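Local coordinates for glyoxalase-like domain protein (Staphylococcus aureus, PDB 3P8A) that is of unknown function but has the glyoxalase-like fold of the VOC family, whose paired beta-alpha-beta-beta-beta modules often shape a metal or ligand site, at residues 109-120 with 163-174. Sequence-based numbering, arbitrary orientation.
Sequences NICLHTNDIEAV and KPPFFIQWEESD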
loop_
_atom_site.group_PDB
_atom_site.type_symbol
_atom_site.label_atom_id
_atom_site.label_comp_id
_atom_site.label_asym_id
_atom_site.label_seq_id
_atom_site.Cartn_x
_atom_site.Cartn_y
_atom_site.Cartn_z
ATOM N N ASN A 109 4.287 -2.324 -0.939
ATOM C CA ASN A 109 3.777 -2.008 0.387
ATOM C C ASN A 109 2.302 -1.697 0.344
ATOM O O ASN A 109 1.691 -1.654 -0.728
ATOM C CB ASN A 109 4.528 -0.767 0.968
ATOM C CG ASN A 109 4.717 -0.819 2.469
ATOM O OD1 ASN A 109 4.013 -1.537 3.206
ATOM N ND2 ASN A 109 5.679 -0.081 2.949
ATOM N N ILE A 110 1.726 -1.466 1.533
ATOM C CA ILE A 110 0.341 -1.013 1.695
ATOM C C ILE A 110 0.408 0.280 2.490
ATOM O O ILE A 110 1.354 0.515 3.254
ATOM C CB ILE A 110 -0.582 -2.075 2.338
ATOM C CG1 ILE A 110 -0.023 -2.548 3.723
ATOM C CG2 ILE A 110 -0.800 -3.258 1.361
ATOM C CD1 ILE A 110 -1.067 -3.283 4.590
ATOM N N CYS A 111 -0.607 1.090 2.335
ATOM C CA CYS A 111 -0.691 2.384 2.955
ATOM C C CYS A 111 -2.016 2.450 3.675
ATOM O O CYS A 111 -3.049 2.086 3.118
ATOM C CB CYS A 111 -0.574 3.463 1.879
ATOM S SG CYS A 111 -0.740 5.161 2.487
ATOM N N LEU A 112 -1.974 2.922 4.921
ATOM C CA LEU A 112 -3.154 3.033 5.745
ATOM C C LEU A 112 -3.545 4.506 5.924
ATOM O O LEU A 112 -2.710 5.350 6.241
ATOM C CB LEU A 112 -2.923 2.341 7.116
ATOM C CG LEU A 112 -2.462 0.858 7.115
ATOM C CD1 LEU A 112 -2.218 0.366 8.545
ATOM C CD2 LEU A 112 -3.498 -0.067 6.421
ATOM N N HIS A 113 -4.829 4.787 5.724
ATOM C CA HIS A 113 -5.456 6.097 5.810
ATOM C C HIS A 113 -5.742 6.534 7.276
ATOM O O HIS A 113 -6.267 5.736 8.052
ATOM C CB HIS A 113 -6.770 6.038 4.994
ATOM C CG HIS A 113 -7.697 7.182 5.241
ATOM N ND1 HIS A 113 -7.630 8.331 4.484
ATOM C CD2 HIS A 113 -8.661 7.328 6.179
ATOM C CE1 HIS A 113 -8.549 9.147 4.985
ATOM N NE2 HIS A 113 -9.187 8.589 6.014
ATOM N N THR A 114 -5.466 7.815 7.602
ATOM C CA THR A 114 -5.821 8.455 8.876
ATOM C C THR A 114 -6.369 9.849 8.656
ATOM O O THR A 114 -5.946 10.525 7.734
ATOM C CB THR A 114 -4.664 8.584 9.872
ATOM O OG1 THR A 114 -3.362 8.348 9.332
ATOM C CG2 THR A 114 -4.957 7.930 11.144
ATOM N N ASN A 115 -7.257 10.312 9.533
ATOM C CA ASN A 115 -7.741 11.688 9.474
ATOM C C ASN A 115 -6.906 12.567 10.422
ATOM O O ASN A 115 -7.030 13.793 10.396
ATOM C CB ASN A 115 -9.239 11.754 9.763
ATOM C CG ASN A 115 -10.087 11.377 8.563
ATOM O OD1 ASN A 115 -9.937 11.920 7.453
ATOM N ND2 ASN A 115 -11.012 10.451 8.768
ATOM N N ASP A 116 -5.993 11.937 11.198
ATOM C CA ASP A 116 -5.125 12.618 12.150
ATOM C C ASP A 116 -3.736 11.981 12.226
ATOM O O ASP A 116 -3.460 11.184 13.129
ATOM C CB ASP A 116 -5.806 12.730 13.538
ATOM C CG ASP A 116 -5.240 13.808 14.463
ATOM O OD1 ASP A 116 -4.234 14.468 14.082
ATOM O OD2 ASP A 116 -5.802 13.996 15.565
ATOM N N ILE A 117 -2.849 12.370 11.298
ATOM C CA ILE A 117 -1.493 11.828 11.225
ATOM C C ILE A 117 -0.592 12.240 12.421
ATOM O O ILE A 117 0.328 11.493 12.770
ATOM C CB ILE A 117 -0.857 12.078 9.835
ATOM C CG1 ILE A 117 0.210 11.016 9.490
ATOM C CG2 ILE A 117 -0.327 13.512 9.704
ATOM C CD1 ILE A 117 0.388 10.757 7.999
ATOM N N GLU A 118 -0.872 13.417 13.036
ATOM C CA GLU A 118 -0.133 13.912 14.199
ATOM C C GLU A 118 -0.426 13.089 15.445
ATOM O O GLU A 118 0.492 12.847 16.215
ATOM C CB GLU A 118 -0.392 15.412 14.440
ATOM C CG GLU A 118 0.581 16.310 13.691
ATOM C CD GLU A 118 2.029 16.186 14.129
ATOM O OE1 GLU A 118 2.318 16.425 15.325
ATOM O OE2 GLU A 118 2.875 15.845 13.272
ATOM N N ALA A 119 -1.696 12.658 15.626
ATOM C CA ALA A 119 -2.158 11.774 16.700
ATOM C C ALA A 119 -1.526 10.392 16.522
ATOM O O ALA A 119 -1.181 9.751 17.515
ATOM C CB ALA A 119 -3.669 11.648 16.668
ATOM N N VAL A 120 -1.371 9.937 15.260
ATOM C CA VAL A 120 -0.700 8.677 14.962
ATOM C C VAL A 120 0.757 8.813 15.346
ATOM O O VAL A 120 1.261 7.943 16.050
ATOM C CB VAL A 120 -0.905 8.174 13.498
ATOM C CG1 VAL A 120 0.058 7.045 13.156
ATOM C CG2 VAL A 120 -2.330 7.702 13.300
ATOM N N LYS A 163 8.408 -4.827 4.719
ATOM C CA LYS A 163 8.496 -3.373 4.819
ATOM C C LYS A 163 7.256 -2.900 5.560
ATOM O O LYS A 163 6.144 -3.290 5.177
ATOM C CB LYS A 163 8.578 -2.698 3.439
ATOM C CG LYS A 163 8.947 -1.222 3.531
ATOM C CD LYS A 163 10.434 -1.043 3.620
ATOM C CE LYS A 163 10.812 0.408 3.499
ATOM N NZ LYS A 163 12.293 0.527 3.448
ATOM N N PRO A 164 7.422 -2.127 6.665
ATOM C CA PRO A 164 6.247 -1.696 7.422
ATOM C C PRO A 164 5.265 -0.876 6.597
ATOM O O PRO A 164 5.676 0.069 5.916
ATOM C CB PRO A 164 6.850 -0.817 8.547
ATOM C CG PRO A 164 8.244 -1.326 8.712
ATOM C CD PRO A 164 8.665 -1.611 7.287
ATOM N N PRO A 165 3.958 -1.171 6.714
ATOM C CA PRO A 165 2.947 -0.296 6.093
ATOM C C PRO A 165 3.133 1.135 6.617
ATOM O O PRO A 165 3.627 1.332 7.737
ATOM C CB PRO A 165 1.621 -0.870 6.604
ATOM C CG PRO A 165 1.921 -2.289 6.898
ATOM C CD PRO A 165 3.314 -2.277 7.457
ATOM N N PHE A 166 2.777 2.125 5.798
ATOM C CA PHE A 166 2.953 3.529 6.147
ATOM C C PHE A 166 1.613 4.240 6.175
ATOM O O PHE A 166 0.596 3.644 5.819
ATOM C CB PHE A 166 3.987 4.212 5.233
ATOM C CG PHE A 166 3.608 4.265 3.775
ATOM C CD1 PHE A 166 3.843 3.181 2.939
ATOM C CD2 PHE A 166 3.053 5.417 3.225
ATOM C CE1 PHE A 166 3.504 3.240 1.589
ATOM C CE2 PHE A 166 2.730 5.477 1.870
ATOM C CZ PHE A 166 2.966 4.394 1.059
ATOM N N PHE A 167 1.603 5.483 6.680
ATOM C CA PHE A 167 0.369 6.225 6.905
ATOM C C PHE A 167 0.219 7.395 5.962
ATOM O O PHE A 167 1.205 8.017 5.587
ATOM C CB PHE A 167 0.349 6.753 8.361
ATOM C CG PHE A 167 0.514 5.697 9.436
ATOM C CD1 PHE A 167 -0.594 5.069 9.991
ATOM C CD2 PHE A 167 1.774 5.387 9.941
ATOM C CE1 PHE A 167 -0.443 4.101 10.996
ATOM C CE2 PHE A 167 1.924 4.412 10.932
ATOM C CZ PHE A 167 0.803 3.804 11.481
ATOM N N ILE A 168 -1.022 7.715 5.629
ATOM C CA ILE A 168 -1.363 8.824 4.773
ATOM C C ILE A 168 -2.490 9.657 5.380
ATOM O O ILE A 168 -3.478 9.125 5.882
ATOM C CB ILE A 168 -1.716 8.381 3.302
ATOM C CG1 ILE A 168 -1.757 9.600 2.328
ATOM C CG2 ILE A 168 -3.034 7.542 3.223
ATOM C CD1 ILE A 168 -1.611 9.190 0.803
ATOM N N GLN A 169 -2.343 10.965 5.265
ATOM C CA GLN A 169 -3.382 11.919 5.609
ATOM C C GLN A 169 -3.492 12.849 4.403
ATOM O O GLN A 169 -2.563 13.601 4.093
ATOM C CB GLN A 169 -3.104 12.713 6.893
ATOM C CG GLN A 169 -4.367 13.477 7.336
ATOM C CD GLN A 169 -4.109 14.473 8.432
ATOM O OE1 GLN A 169 -3.574 14.149 9.493
ATOM N NE2 GLN A 169 -4.560 15.688 8.221
ATOM N N TRP A 170 -4.616 12.736 3.702
ATOM C CA TRP A 170 -4.933 13.559 2.530
ATOM C C TRP A 170 -5.313 14.970 3.007
ATOM O O TRP A 170 -6.061 15.103 3.991
ATOM C CB TRP A 170 -6.107 12.908 1.763
ATOM C CG TRP A 170 -5.747 11.603 1.127
ATOM C CD1 TRP A 170 -6.083 10.355 1.566
ATOM C CD2 TRP A 170 -4.988 11.416 -0.074
ATOM N NE1 TRP A 170 -5.553 9.402 0.727
ATOM C CE2 TRP A 170 -4.911 10.025 -0.309
ATOM C CE3 TRP A 170 -4.395 12.291 -0.997
ATOM C CZ2 TRP A 170 -4.225 9.487 -1.410
ATOM C CZ3 TRP A 170 -3.688 11.755 -2.069
ATOM C CH2 TRP A 170 -3.599 10.368 -2.261
ATOM N N GLU A 171 -4.790 16.019 2.327
ATOM C CA GLU A 171 -5.127 17.418 2.651
ATOM C C GLU A 171 -6.648 17.582 2.555
ATOM O O GLU A 171 -7.285 18.001 3.523
ATOM C CB GLU A 171 -4.364 18.402 1.744
ATOM C CG GLU A 171 -3.504 19.410 2.497
ATOM C CD GLU A 171 -2.454 18.877 3.460
ATOM O OE1 GLU A 171 -2.519 19.245 4.656
ATOM O OE2 GLU A 171 -1.552 18.124 3.022
ATOM N N GLU A 172 -7.229 17.117 1.433
ATOM C CA GLU A 172 -8.673 17.064 1.180
ATOM C C GLU A 172 -9.347 16.214 2.276
ATOM O O GLU A 172 -8.827 15.168 2.689
ATOM C CB GLU A 172 -8.938 16.464 -0.206
ATOM C CG GLU A 172 -10.154 17.020 -0.915
ATOM C CD GLU A 172 -10.020 16.980 -2.424
ATOM O OE1 GLU A 172 -9.538 17.980 -3.004
ATOM O OE2 GLU A 172 -10.342 15.925 -3.020
ATOM N N SER A 173 -10.469 16.714 2.787
ATOM C CA SER A 173 -11.226 16.094 3.862
ATOM C C SER A 173 -11.800 14.724 3.483
ATOM O O SER A 173 -11.853 14.334 2.309
ATOM C CB SER A 173 -12.360 17.016 4.315
ATOM O OG SER A 173 -11.954 18.365 4.499
ATOM N N ASP A 174 -12.210 13.995 4.519
ATOM C CA ASP A 174 -12.900 12.723 4.435
ATOM C C ASP A 174 -14.337 13.068 4.934
ATOM O O ASP A 174 -14.497 13.546 6.063
ATOM C CB ASP A 174 -12.208 11.685 5.334
ATOM C CG ASP A 174 -12.558 10.234 5.079
ATOM O OD1 ASP A 174 -13.750 9.941 4.830
ATOM O OD2 ASP A 174 -11.664 9.382 5.211
HETATM O O HOH W 1 -6.685 11.688 4.894
HETATM O O HOH W 2 -2.917 15.822 11.939
#
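Gln169 OE1 is gripped at the first turn of helix 117-125: Ile117 N donates to it over 2.6 Å, almost straight (178°) and in the carbonyl plane, and a water 3.0 Å from OE1 also reaches Asp116 OD1. Glutamine suits this place because its chain, extended beyond CG, spans from the strand to an amide that the helix leaves without an acceptor. Asp116, the N-cap, accepts weakly from Ala119 N.

The setting is a parallel strand pair, 109-113 beside 166-170, central in the mixed sheet of this glyoxalase-like domain, with strand 24-31 pairing antiparallel to 106-113 on its other side. Backbone bonds alternate along the pair; Leu112 uses both its groups, N giving to Phe166 O at 2.8 Å and O receiving from Ile168 N. Thr114 N closes the ladder on Ile168 O, and a second water links Thr114 O to Trp170 N.

Leu112 and Phe167 share one face; Phe212 of helix 201-212 meets Leu112, while helix 117-125 packs on Phe167. Val120 sets CG1 over the centre of the Phe167 ring, 3.6 Å from the centroid, a CH-pi contact that a slim branched side chain makes squarely. Ile117 CD1 fills in against Phe167 CB.

Cys111, Phe166 and Ile168 occupy the opposite face. With CG between its backbone N and carbonyl carbon (chi1 63°), Phe166 turns its ring back over Cys111, whose CB lies above one face toward the rim and whose sulfur approaches obliquely. The small, polarisable thiol fits between neighbours: SG stands 3.5 Å from Phe166 CE2 and 3.4 Å from Ile168 CG2. At the C-terminal end of the pair, His113 meets Trp170 edge to edge, ND1 3.9 Å from CD1, and His113 NE2 lies 2.7 Å from Asp174 OD2.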